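PDB 2NRQ: RNA-binding protein from Sulfolobus solfataricus, which is of unknown function, resembles RNA-binding proteins in structure, but is considered unlikely to bind RNA. Local coordinates for residues Tyr58-Asp61 with Gln67-Lys70; Glu28-Pro33 with His110-Lys115; Thr44-Gly47 with Asn51-Ile54; Ser32-Asn37 with Arg62-Gln67; Tyr20-Asn25 with Tyr105-His110. All blocks are in the same frame, centred on the assembly; numbering follows the deposited sequence.

Contact 1. Residues Tyr58-Asp61 with Gln67-Lys70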
# COMPACT_ATOMS: atom_id res chain seq x y z
N TYR A 58 9.16 1.19 -0.47
CA TYR A 58 9.13 2.58 -0.90
C TYR A 58 8.79 3.38 0.33
O TYR A 58 7.81 3.09 1.02
CB TYR A 58 8.05 2.80 -1.95
CG TYR A 58 8.35 2.16 -3.28
CD1 TYR A 58 9.09 2.83 -4.25
CD2 TYR A 58 7.90 0.86 -3.56
CE1 TYR A 58 9.38 2.23 -5.47
CE2 TYR A 58 8.18 0.26 -4.77
CZ TYR A 58 8.92 0.95 -5.72
OH TYR A 58 9.15 0.37 -6.94
N ARG A 59 9.61 4.38 0.62
CA ARG A 59 9.37 5.20 1.77
C ARG A 59 8.94 6.57 1.29
O ARG A 59 9.46 7.07 0.31
CB ARG A 59 10.62 5.33 2.63
CG ARG A 59 10.30 5.59 4.08
CD ARG A 59 11.02 6.79 4.63
N PHE A 60 7.96 7.14 1.98
CA PHE A 60 7.45 8.46 1.66
C PHE A 60 7.69 9.30 2.90
O PHE A 60 7.36 8.89 4.01
CB PHE A 60 5.96 8.39 1.36
CG PHE A 60 5.63 7.73 0.06
CD1 PHE A 60 5.61 8.48 -1.12
CD2 PHE A 60 5.34 6.38 -0.01
CE1 PHE A 60 5.30 7.89 -2.33
CE2 PHE A 60 5.03 5.77 -1.22
CZ PHE A 60 5.01 6.53 -2.39
N ASP A 61 8.32 10.45 2.71
CA ASP A 61 8.60 11.36 3.81
C ASP A 61 7.30 12.09 4.10
O ASP A 61 6.34 11.97 3.34
CB ASP A 61 9.68 12.36 3.39
CG ASP A 61 9.34 13.07 2.08
OD1 ASP A 61 8.29 13.76 2.03
OD2 ASP A 61 10.12 12.93 1.11
N GLN A 67 0.19 13.06 0.79
CA GLN A 67 -0.11 12.94 -0.63
C GLN A 67 -0.23 11.49 -1.11
O GLN A 67 -0.92 11.21 -2.09
CB GLN A 67 0.93 13.69 -1.46
CG GLN A 67 1.08 15.16 -1.10
CD GLN A 67 -0.25 15.90 -1.02
OE1 GLN A 67 -1.11 15.78 -1.92
NE2 GLN A 67 -0.43 16.68 0.05
N PHE A 68 0.44 10.57 -0.42
CA PHE A 68 0.39 9.16 -0.80
C PHE A 68 -0.96 8.57 -0.36
O PHE A 68 -1.61 7.83 -1.11
CB PHE A 68 1.52 8.38 -0.14
CG PHE A 68 1.44 6.90 -0.36
CD1 PHE A 68 1.59 6.36 -1.62
CD2 PHE A 68 1.20 6.03 0.71
CE1 PHE A 68 1.50 5.00 -1.83
CE2 PHE A 68 1.10 4.66 0.51
CZ PHE A 68 1.26 4.15 -0.76
N PHE A 69 -1.35 8.90 0.86
CA PHE A 69 -2.63 8.44 1.38
C PHE A 69 -3.70 8.97 0.46
O PHE A 69 -4.57 8.24 -0.01
CB PHE A 69 -2.85 8.99 2.79
CG PHE A 69 -4.11 8.51 3.44
CD1 PHE A 69 -4.71 7.32 3.03
CD2 PHE A 69 -4.67 9.21 4.50
CE1 PHE A 69 -5.85 6.83 3.67
CE2 PHE A 69 -5.81 8.73 5.16
CZ PHE A 69 -6.40 7.54 4.74
N LYS A 70 -3.61 10.27 0.19
CA LYS A 70 -4.54 10.96 -0.68
C LYS A 70 -4.70 10.22 -2.00
O LYS A 70 -5.81 9.92 -2.42
CB LYS A 70 -4.05 12.39 -0.92
CG LYS A 70 -5.15 13.41 -1.16
CD LYS A 70 -5.08 14.56 -0.15
CE LYS A 70 -5.36 14.06 1.29
NZ LYS A 70 -5.61 15.17 2.28

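Contact 2. Residues Glu28-Pro33 with His110-Lys115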
# COMPACT_ATOMS: atom_id res chain seq x y z
N GLU A 28 5.22 1.36 -9.49
CA GLU A 28 5.82 2.66 -9.75
C GLU A 28 4.95 3.51 -10.68
O GLU A 28 4.98 4.74 -10.64
CB GLU A 28 7.23 2.49 -10.31
CG GLU A 28 8.07 1.62 -9.41
CD GLU A 28 9.56 1.67 -9.70
OE1 GLU A 28 9.95 1.58 -10.88
OE2 GLU A 28 10.33 1.80 -8.73
N SER A 29 4.15 2.85 -11.52
CA SER A 29 3.27 3.58 -12.40
C SER A 29 2.00 4.00 -11.66
O SER A 29 1.63 5.18 -11.62
CB SER A 29 2.88 2.72 -13.59
OG SER A 29 1.81 3.33 -14.27
N PHE A 30 1.33 3.02 -11.07
CA PHE A 30 0.11 3.28 -10.33
C PHE A 30 0.25 4.44 -9.35
O PHE A 30 -0.70 5.18 -9.12
CB PHE A 30 -0.29 2.02 -9.57
CG PHE A 30 -1.70 2.05 -9.06
CD1 PHE A 30 -2.76 1.62 -9.87
CD2 PHE A 30 -1.98 2.53 -7.78
CE1 PHE A 30 -4.07 1.67 -9.41
CE2 PHE A 30 -3.29 2.57 -7.31
CZ PHE A 30 -4.34 2.14 -8.13
N PHE A 31 1.42 4.60 -8.76
CA PHE A 31 1.63 5.68 -7.79
C PHE A 31 2.44 6.81 -8.38
O PHE A 31 2.96 7.67 -7.66
CB PHE A 31 2.32 5.16 -6.54
CG PHE A 31 1.46 4.26 -5.72
CD1 PHE A 31 1.65 2.88 -5.72
CD2 PHE A 31 0.44 4.80 -4.93
CE1 PHE A 31 0.85 2.05 -4.96
CE2 PHE A 31 -0.37 3.98 -4.17
CZ PHE A 31 -0.16 2.60 -4.18
N SER A 32 2.54 6.80 -9.70
CA SER A 32 3.29 7.81 -10.42
C SER A 32 2.48 9.10 -10.47
O SER A 32 1.25 9.07 -10.60
CB SER A 32 3.60 7.32 -11.83
OG SER A 32 3.70 8.39 -12.75
N PRO A 33 3.16 10.25 -10.38
CA PRO A 33 4.62 10.33 -10.24
C PRO A 33 5.12 10.58 -8.82
O PRO A 33 6.31 10.80 -8.61
CB PRO A 33 4.97 11.47 -11.18
CG PRO A 33 3.86 12.44 -10.88
CD PRO A 33 2.61 11.56 -10.77
N HIS A 110 -5.20 -2.91 -12.32
CA HIS A 110 -4.96 -1.60 -11.72
C HIS A 110 -6.06 -1.27 -10.72
O HIS A 110 -6.60 -0.18 -10.73
CB HIS A 110 -4.93 -0.51 -12.80
CG HIS A 110 -3.77 -0.62 -13.75
ND1 HIS A 110 -3.46 -1.79 -14.41
CD2 HIS A 110 -2.86 0.30 -14.15
CE1 HIS A 110 -2.42 -1.58 -15.19
NE2 HIS A 110 -2.03 -0.33 -15.05
N ARG A 111 -6.38 -2.23 -9.86
CA ARG A 111 -7.44 -2.00 -8.89
C ARG A 111 -7.06 -2.37 -7.46
O ARG A 111 -6.57 -3.47 -7.19
CB ARG A 111 -8.69 -2.78 -9.31
CG ARG A 111 -9.98 -2.24 -8.72
CD ARG A 111 -11.14 -2.53 -9.65
NE ARG A 111 -11.37 -3.95 -9.80
CZ ARG A 111 -12.03 -4.69 -8.91
NH1 ARG A 111 -12.52 -4.13 -7.81
NH2 ARG A 111 -12.19 -5.99 -9.13
N LEU A 112 -7.29 -1.43 -6.55
CA LEU A 112 -6.97 -1.62 -5.15
C LEU A 112 -8.08 -2.38 -4.45
O LEU A 112 -9.14 -1.84 -4.19
CB LEU A 112 -6.79 -0.27 -4.47
CG LEU A 112 -5.51 0.49 -4.78
CD1 LEU A 112 -5.60 1.91 -4.21
CD2 LEU A 112 -4.33 -0.27 -4.20
N VAL A 113 -7.82 -3.64 -4.13
CA VAL A 113 -8.80 -4.47 -3.45
C VAL A 113 -8.18 -5.04 -2.19
O VAL A 113 -7.22 -5.80 -2.26
CB VAL A 113 -9.26 -5.63 -4.36
CG1 VAL A 113 -10.09 -6.62 -3.57
CG2 VAL A 113 -10.06 -5.09 -5.52
N LEU A 114 -8.70 -4.64 -1.04
CA LEU A 114 -8.18 -5.14 0.22
C LEU A 114 -8.07 -6.66 0.20
O LEU A 114 -8.89 -7.34 -0.42
CB LEU A 114 -9.08 -4.69 1.37
CG LEU A 114 -8.60 -3.51 2.23
CD1 LEU A 114 -8.06 -2.40 1.36
CD2 LEU A 114 -9.76 -3.01 3.09
N LYS A 115 -7.06 -7.19 0.87
CA LYS A 115 -6.84 -8.63 0.95
C LYS A 115 -6.33 -8.92 2.34
O LYS A 115 -5.95 -8.01 3.07
CB LYS A 115 -5.81 -9.07 -0.11
CG LYS A 115 -5.54 -10.56 -0.17
CD LYS A 115 -4.52 -10.87 -1.27
CE LYS A 115 -4.35 -12.37 -1.54
NZ LYS A 115 -3.73 -13.10 -0.40

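Contact 3. Residues Thr44-Gly47 with Asn51-Ile54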
# COMPACT_ATOMS: atom_id res chain seq x y z
N THR A 44 17.16 -8.97 -1.06
CA THR A 44 16.87 -10.37 -1.37
C THR A 44 17.29 -11.25 -0.22
O THR A 44 18.44 -11.18 0.22
CB THR A 44 17.65 -10.86 -2.58
OG1 THR A 44 19.04 -10.80 -2.26
CG2 THR A 44 17.35 -10.02 -3.81
N ALA A 45 16.38 -12.08 0.28
CA ALA A 45 16.72 -13.01 1.35
C ALA A 45 16.59 -14.40 0.71
O ALA A 45 16.10 -14.52 -0.41
CB ALA A 45 15.74 -12.86 2.52
N GLN A 46 17.02 -15.44 1.41
CA GLN A 46 16.92 -16.79 0.88
C GLN A 46 17.29 -17.80 1.94
O GLN A 46 17.92 -17.45 2.93
CB GLN A 46 17.88 -16.98 -0.29
CG GLN A 46 19.34 -16.83 0.10
CD GLN A 46 20.28 -17.19 -1.01
OE1 GLN A 46 21.29 -16.53 -1.22
NE2 GLN A 46 19.98 -18.27 -1.73
N GLY A 47 16.88 -19.04 1.74
CA GLY A 47 17.21 -20.09 2.70
C GLY A 47 18.51 -20.73 2.28
O GLY A 47 19.30 -20.14 1.54
N ASN A 51 16.16 -20.74 -2.21
CA ASN A 51 14.77 -20.28 -2.14
C ASN A 51 14.78 -18.77 -1.89
O ASN A 51 14.82 -18.33 -0.75
CB ASN A 51 14.02 -21.00 -0.99
CG ASN A 51 14.95 -21.88 -0.14
OD1 ASN A 51 16.17 -21.73 -0.14
ND2 ASN A 51 14.35 -22.80 0.61
N LYS A 52 14.76 -17.97 -2.96
CA LYS A 52 14.83 -16.51 -2.83
C LYS A 52 13.53 -15.70 -2.70
O LYS A 52 12.58 -15.89 -3.46
CB LYS A 52 15.64 -15.92 -4.00
CG LYS A 52 17.13 -15.76 -3.73
CD LYS A 52 17.99 -16.62 -4.65
CE LYS A 52 18.02 -16.08 -6.08
NZ LYS A 52 18.75 -16.99 -7.01
N ILE A 53 13.50 -14.79 -1.74
CA ILE A 53 12.34 -13.93 -1.57
C ILE A 53 12.89 -12.53 -1.84
O ILE A 53 14.05 -12.28 -1.57
CB ILE A 53 11.76 -14.00 -0.12
CG1 ILE A 53 10.48 -13.16 -0.02
CG2 ILE A 53 12.77 -13.49 0.90
CD1 ILE A 53 9.31 -13.69 -0.83
N ILE A 54 12.07 -11.65 -2.39
CA ILE A 54 12.54 -10.28 -2.67
C ILE A 54 11.69 -9.31 -1.88
O ILE A 54 10.47 -9.43 -1.86
CB ILE A 54 12.43 -9.91 -4.15
CG1 ILE A 54 13.41 -10.74 -4.96
CG2 ILE A 54 12.77 -8.45 -4.34
CD1 ILE A 54 13.36 -10.40 -6.41

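Contact 4. Residues Ser32-Asn37 with Arg62-Gln67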
# COMPACT_ATOMS: atom_id res chain seq x y z
N SER A 32 2.54 6.80 -9.70
CA SER A 32 3.29 7.81 -10.42
C SER A 32 2.48 9.10 -10.47
O SER A 32 1.25 9.07 -10.60
CB SER A 32 3.60 7.32 -11.83
OG SER A 32 3.70 8.39 -12.75
N PRO A 33 3.16 10.25 -10.38
CA PRO A 33 4.62 10.33 -10.24
C PRO A 33 5.12 10.58 -8.82
O PRO A 33 6.31 10.80 -8.61
CB PRO A 33 4.97 11.47 -11.18
CG PRO A 33 3.86 12.44 -10.88
CD PRO A 33 2.61 11.56 -10.77
N LEU A 34 4.22 10.56 -7.85
CA LEU A 34 4.64 10.80 -6.47
C LEU A 34 5.74 9.84 -6.04
O LEU A 34 6.75 10.27 -5.48
CB LEU A 34 3.47 10.67 -5.50
CG LEU A 34 3.88 10.96 -4.05
CD1 LEU A 34 4.10 12.45 -3.88
CD2 LEU A 34 2.81 10.47 -3.07
N ILE A 35 5.53 8.56 -6.31
CA ILE A 35 6.47 7.50 -5.93
C ILE A 35 7.87 7.71 -6.51
O ILE A 35 8.84 7.08 -6.09
CB ILE A 35 5.95 6.12 -6.36
CG1 ILE A 35 6.70 5.03 -5.60
CG2 ILE A 35 6.11 5.93 -7.87
CD1 ILE A 35 6.08 3.65 -5.72
N SER A 36 7.98 8.60 -7.48
CA SER A 36 9.27 8.85 -8.07
C SER A 36 10.14 9.63 -7.08
O SER A 36 11.37 9.60 -7.15
CB SER A 36 9.08 9.62 -9.37
OG SER A 36 10.28 9.61 -10.13
N ASN A 37 9.49 10.31 -6.13
CA ASN A 37 10.20 11.10 -5.14
C ASN A 37 10.54 10.32 -3.89
O ASN A 37 11.18 10.85 -2.98
CB ASN A 37 9.35 12.29 -4.69
CG ASN A 37 8.77 13.07 -5.84
OD1 ASN A 37 8.01 14.02 -5.63
ND2 ASN A 37 9.13 12.69 -7.07
N ARG A 62 7.26 12.86 5.18
CA ARG A 62 6.05 13.61 5.52
C ARG A 62 5.50 14.37 4.32
O ARG A 62 4.31 14.31 4.02
CB ARG A 62 6.33 14.58 6.66
CG ARG A 62 7.48 15.52 6.42
CD ARG A 62 7.84 16.25 7.70
NE ARG A 62 6.77 17.15 8.15
CZ ARG A 62 6.49 18.32 7.59
NH1 ARG A 62 7.20 18.76 6.55
NH2 ARG A 62 5.51 19.07 8.07
N LYS A 63 6.38 15.08 3.62
CA LYS A 63 5.97 15.87 2.46
C LYS A 63 5.10 15.07 1.51
O LYS A 63 4.09 15.57 1.02
CB LYS A 63 7.20 16.41 1.71
CG LYS A 63 8.19 17.19 2.58
CD LYS A 63 7.50 18.29 3.39
CE LYS A 63 8.52 19.25 3.98
NZ LYS A 63 9.23 20.00 2.90
N SER A 64 5.48 13.82 1.25
CA SER A 64 4.70 12.99 0.34
C SER A 64 3.79 12.01 1.07
O SER A 64 3.00 11.31 0.45
CB SER A 64 5.63 12.22 -0.61
OG SER A 64 6.30 13.08 -1.50
N GLY A 65 3.91 11.97 2.39
CA GLY A 65 3.10 11.07 3.18
C GLY A 65 1.61 11.29 2.97
O GLY A 65 0.90 10.39 2.51
N GLU A 66 1.15 12.48 3.31
CA GLU A 66 -0.26 12.81 3.16
C GLU A 66 -0.66 12.62 1.70
O GLU A 66 -1.72 12.06 1.41
CB GLU A 66 -0.53 14.26 3.61
N GLN A 67 0.19 13.06 0.79
CA GLN A 67 -0.11 12.94 -0.63
C GLN A 67 -0.23 11.49 -1.11
O GLN A 67 -0.92 11.21 -2.09
CB GLN A 67 0.93 13.69 -1.46
CG GLN A 67 1.08 15.16 -1.10
CD GLN A 67 -0.25 15.90 -1.02
OE1 GLN A 67 -1.11 15.78 -1.92
NE2 GLN A 67 -0.43 16.68 0.05

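Contact 5. Residues Tyr20-Asn25 with Tyr105-His110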
# COMPACT_ATOMS: atom_id res chain seq x y z
N TYR A 20 8.58 -10.19 -11.08
CA TYR A 20 9.11 -9.06 -10.34
C TYR A 20 9.03 -7.72 -11.06
O TYR A 20 8.62 -6.72 -10.48
CB TYR A 20 10.56 -9.35 -9.95
CG TYR A 20 11.28 -8.16 -9.38
CD1 TYR A 20 11.12 -7.79 -8.05
CD2 TYR A 20 12.09 -7.37 -10.19
CE1 TYR A 20 11.74 -6.65 -7.54
CE2 TYR A 20 12.71 -6.23 -9.70
CZ TYR A 20 12.53 -5.87 -8.37
OH TYR A 20 13.08 -4.71 -7.90
N ASN A 21 9.43 -7.70 -12.33
CA ASN A 21 9.41 -6.45 -13.10
C ASN A 21 7.99 -5.94 -13.31
O ASN A 21 7.71 -4.74 -13.15
CB ASN A 21 10.09 -6.66 -14.45
CG ASN A 21 11.55 -7.02 -14.31
OD1 ASN A 21 12.31 -6.29 -13.68
ND2 ASN A 21 11.95 -8.15 -14.90
N LYS A 22 7.10 -6.86 -13.66
CA LYS A 22 5.71 -6.55 -13.89
C LYS A 22 5.14 -5.83 -12.66
O LYS A 22 4.46 -4.82 -12.78
CB LYS A 22 4.95 -7.86 -14.15
CG LYS A 22 3.58 -7.71 -14.79
CD LYS A 22 2.61 -7.01 -13.86
CE LYS A 22 1.34 -6.69 -14.60
NZ LYS A 22 1.66 -5.99 -15.89
N ILE A 23 5.44 -6.35 -11.47
CA ILE A 23 4.96 -5.75 -10.22
C ILE A 23 5.56 -4.36 -9.97
O ILE A 23 4.85 -3.40 -9.63
CB ILE A 23 5.29 -6.65 -9.01
CG1 ILE A 23 4.66 -8.03 -9.21
CG2 ILE A 23 4.76 -6.04 -7.73
CD1 ILE A 23 5.09 -9.06 -8.17
N VAL A 24 6.88 -4.25 -10.14
CA VAL A 24 7.59 -2.99 -9.94
C VAL A 24 7.01 -1.90 -10.81
O VAL A 24 6.65 -0.83 -10.33
CB VAL A 24 9.10 -3.12 -10.30
CG1 VAL A 24 9.80 -1.76 -10.16
CG2 VAL A 24 9.77 -4.14 -9.39
N ASN A 25 6.92 -2.20 -12.11
CA ASN A 25 6.38 -1.23 -13.06
C ASN A 25 4.97 -0.86 -12.68
O ASN A 25 4.63 0.33 -12.64
CB ASN A 25 6.39 -1.77 -14.47
CG ASN A 25 7.78 -2.15 -14.94
OD1 ASN A 25 8.77 -1.50 -14.57
ND2 ASN A 25 7.87 -3.19 -15.77
N TYR A 105 -5.01 -8.26 -8.24
CA TYR A 105 -5.88 -7.19 -8.69
C TYR A 105 -5.19 -5.92 -9.19
O TYR A 105 -5.68 -5.28 -10.13
CB TYR A 105 -6.85 -6.81 -7.58
CG TYR A 105 -8.06 -7.69 -7.52
CD1 TYR A 105 -9.03 -7.64 -8.52
CD2 TYR A 105 -8.25 -8.59 -6.48
CE1 TYR A 105 -10.14 -8.45 -8.48
CE2 TYR A 105 -9.35 -9.40 -6.43
CZ TYR A 105 -10.30 -9.33 -7.43
OH TYR A 105 -11.42 -10.14 -7.37
N LEU A 106 -4.08 -5.55 -8.58
CA LEU A 106 -3.39 -4.33 -8.99
C LEU A 106 -2.61 -4.51 -10.30
O LEU A 106 -2.67 -3.66 -11.18
CB LEU A 106 -2.43 -3.85 -7.90
CG LEU A 106 -2.07 -2.37 -8.05
CD1 LEU A 106 -3.15 -1.53 -7.38
CD2 LEU A 106 -0.72 -2.07 -7.43
N ILE A 107 -1.89 -5.61 -10.42
CA ILE A 107 -1.11 -5.85 -11.63
C ILE A 107 -1.95 -6.33 -12.81
O ILE A 107 -1.58 -6.15 -13.97
CB ILE A 107 0.02 -6.88 -11.36
CG1 ILE A 107 -0.52 -8.04 -10.54
CG2 ILE A 107 1.17 -6.21 -10.65
CD1 ILE A 107 0.53 -9.04 -10.12
N ALA A 108 -3.10 -6.92 -12.52
CA ALA A 108 -3.97 -7.42 -13.57
C ALA A 108 -5.09 -6.45 -13.95
O ALA A 108 -5.55 -6.48 -15.09
CB ALA A 108 -4.55 -8.75 -13.17
N GLU A 109 -5.52 -5.59 -13.03
CA GLU A 109 -6.59 -4.65 -13.32
C GLU A 109 -6.42 -3.26 -12.72
O GLU A 109 -7.38 -2.50 -12.64
CB GLU A 109 -7.93 -5.21 -12.83
CG GLU A 109 -8.35 -6.49 -13.51
CD GLU A 109 -9.53 -7.15 -12.84
OE1 GLU A 109 -10.62 -6.53 -12.79
OE2 GLU A 109 -9.36 -8.30 -12.36
N HIS A 110 -5.20 -2.91 -12.32
CA HIS A 110 -4.96 -1.60 -11.72
C HIS A 110 -6.06 -1.27 -10.72
O HIS A 110 -6.60 -0.18 -10.73
CB HIS A 110 -4.93 -0.51 -12.80
CG HIS A 110 -3.77 -0.62 -13.75
ND1 HIS A 110 -3.46 -1.79 -14.41
CD2 HIS A 110 -2.86 0.30 -14.15
CE1 HIS A 110 -2.42 -1.58 -15.19
NE2 HIS A 110 -2.03 -0.33 -15.05

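Contact 1. Residues Tyr58-Asp61 with Gln67-Lys70
The ring of Phe60 lies over the ring of Phe68 in an offset stack, with centroids 4.3 Å apart and planes 19° from parallel. This is strand-to-helix packing in an alpha+beta fold, with helices packed on an antiparallel sheet. Strand 52-60 of that sheet ends here, and helix 62-73 turns back so that Phe68 faces the strand it has just left. The two side chains cross at about a right angle. Each ring uses one face. Phe68 CD1 sits over the face of Phe60, offset toward the rim, and is 3.5 Å from Phe60 CZ. Phe60 CE2 lies in the same way over the face of Phe68. The root of the Phe68 side chain joins in by a CH-pi contact. Phe68 CG is anti to the backbone N (chi1 174°), which turns its ring toward the strand and over Phe60. With an alanine here in place of the Phe60 phenylalanine, the Phe68 ring is likely to lose its stacking partner on one face, leaving a gap between strand and helix. Both rings are buried and both also touch Ala8 of strand 7-14 and Leu34. Phe68 meets the ring of Phe31 as well, so the stack belongs to a larger aromatic and aliphatic layer against the sheet. The turn between strand and helix has its own polar fixture. Asp61 is the N-cap of helix 62-73, and its OD1 accepts a hydrogen bond from Ser64 N. In the CH-pi contact, Phe68 CB stands 4.1 Å from the centroid of the Phe60 ring, almost straight above it.

Contact 2. Residues Glu28-Pro33 with His110-Lys115
Glu28 OE2 is gripped by two groups, a salt bridge from Lys40 NZ and a hydrogen bond with Tyr58 OH, on the same helix end whose Phe30 packs against His110 and Leu112. Phe30 is the main side chain of the contact. Its CG is anti to the backbone N (chi1 -165°), which sends the ring from the helix toward the loop that follows helix 103-109. The far rim of the ring does the touching. Phe30 CE1 approaches the backbone oxygen of His110 at 3.4 Å, and that oxygen lies at the ring edge, near its plane. Phe30 CE1 is also 4.1 Å from His110 CB. Leu112 comes to the ring obliquely. Its branch point CG is 3.9 Å from Phe30 CZ, and its CD1 methyl is 3.9 Å from Phe30 CE2. These contacts tie the last turn of helix 20-30, the helix of a beta-alpha-beta crossover between strands 7-14 and 39-46, to the connection that leads on to strand 121-126. His110 has a positive phi (44°) and is the first residue to leave helix 103-109, so the chain turns here and brings Leu112 back to the ring. Leu106 of that helix touches both Phe30 and Leu112, and Lys75 makes a cation-pi contact with Phe30. Next door, Phe31 leaves the helical path, and Phe30 CD2 lies over the centre of its ring. Ser32 N closes the end of the helix with a 2.7 Å hydrogen bond to Ser29 O.

Contact 3. Residues Thr44-Gly47 with Asn51-Ile54
The flat carboxamide of Asn51 turns its OD1 toward Gly47, where Gly47 N reaches it at 3.4 Å in a weak, bent hydrogen bond. The same N-H also makes a weak bond to the backbone oxygen of Asn51. The other flat side chain, the amide of Gln46, has its NE2 beside the Lys52 chain, 3.9 Å from Lys52 CD. The peptide groups carry the firmer bonds. Ala45 and Ile53 form an antiparallel hydrogen-bonded pair. Ala45 N gives a hydrogen to Ile53 O at 3.0 Å. Ile53 N returns one to Ala45 O at 2.9 Å. Thr44 and Ile54 form the next, non-hydrogen-bonded pair. This is the turn end of the beta hairpin of strands 39-46 and 52-60. On one face of the sheet Ala45 packs on Ile53. With Ile53 CG1 anti to the backbone N (chi1 -176°), it is the CG2 branch that meets Ala45 CB. On the other face Thr44 and Ile54 lie side by side, with Thr44 CG2 4.2 Å from Ile54 CG1. Gln46 and Lys52 also run alongside each other there, Gln46 CB being 3.7 Å from Lys52 CG. Glu16 OE1 takes a bond from Lys52 N, and Ile54 pairs with Ile14 of strand 7-14. The two sound hydrogen bonds between the segments are main chain to main chain, so the pairing depends little on side-chain chemistry, and the weaker bonds at Gly47 are consistent with a less firmly held pairing next to the turn.

Contact 4. Residues Ser32-Asn37 with Arg62-Gln67
Leu34 meets Ser64 and Gln67 with the two methyls at the end of its side chain. Its CG lies anti to the backbone N (chi1 -178°), which directs both methyls toward helix 62-73. The CD1 methyl goes to the serine, 3.6 Å from Ser64 CB and also beside Ser64 OG. The CD2 methyl goes further along the helix. Leu34 CD2 lies 3.6 Å from Ser64 O, 3.8 Å from Gln67 C and 4.1 Å from Gln67 CB. The leucine therefore spans one turn of the helix, from the serine to the glutamine. Cut back to an alanine here, the side chain would probably no longer reach Ser64 and Gln67, leaving a gap against this turn of the helix. Ile35 points the other way, onto Tyr58 and Phe60 of strand 52-60. Ser36 N bonds back to Pro33 O at 3.0 Å. Asn37 N does the same to Leu34 O at 2.8 Å, and these two bonds hold a short 3-10 turn. Asn37 itself only grazes the helix, with CB 4.5 Å from Ser64 OG. No hydrogen bond crosses between the segments, so the contact is packing alone. The 3-10 turn belongs to the link between helix 20-30 and strand 39-46, the second half of a beta-alpha-beta crossover, and it is packed here on the first turns of the helix that follows strand 52-60.

Contact 5. Residues Tyr20-Asn25 with Tyr105-His110
Ile107 has the most surface buried here, and it lies between Lys22 and Ile23 of the opposing helix. Its CG2 methyl is anti to the carbonyl carbon and points into the other helix, where it lies 3.8 Å from Ile23 CA and 4.2 Å from Ile23 CG1. Lys22 comes second. It touches with its aliphatic part, not its amine. The chain leaves the backbone with CG anti to N (chi1 -163°) and bends further out, which lays CD and CE over the isoleucine. Lys22 CD is 3.6 Å from both Ile107 CB and Ile107 CG2. Lys22 CE is 3.5 Å from Ile107 CB and also lies near the backbone oxygen of Ile107. Lys22 NZ is 3.8 Å from Ile107 O and makes no hydrogen bond to it. The lysine thus contributes its methylenes to the packing. Ile23 is buried and adds the third apolar surface. Polar bonds lie along each helix and not between them, as in Val24 N to Tyr20 O. Ile107 also touches Thr26 one turn on, and the neighbouring Leu106 reaches Thr26 too. Helix 103-109 is therefore packed against helix 20-30. Helix 20-30 also packs on the sheet, with Ile23 touching Ile14 of strand 7-14, Tyr20 touching Ile14 and Val42, and Val24 touching Lys40 of strand 39-46.

In the fold
Contacts 1 and 4 are close neighbours, with centres 5 Å apart. They share Gln67 and both use helix 62-73. Contacts 2 and 5 have centres 8 Å apart, share His110 and both use helix 20-30. Contact 2 joins the two groups: it shares Ser32 and Pro33 with contact 4, and its Phe31 touches Phe68 of contact 1. Its Glu28 also meets Tyr58 of contact 1. Contact 3 stands apart at the hairpin end, about 27 Å between centres from contact 1, yet Ile54 reaches Tyr20 of contact 5. Contacts 1 and 3 both use strand 52-60. The function is unknown, so no site can be assigned to them.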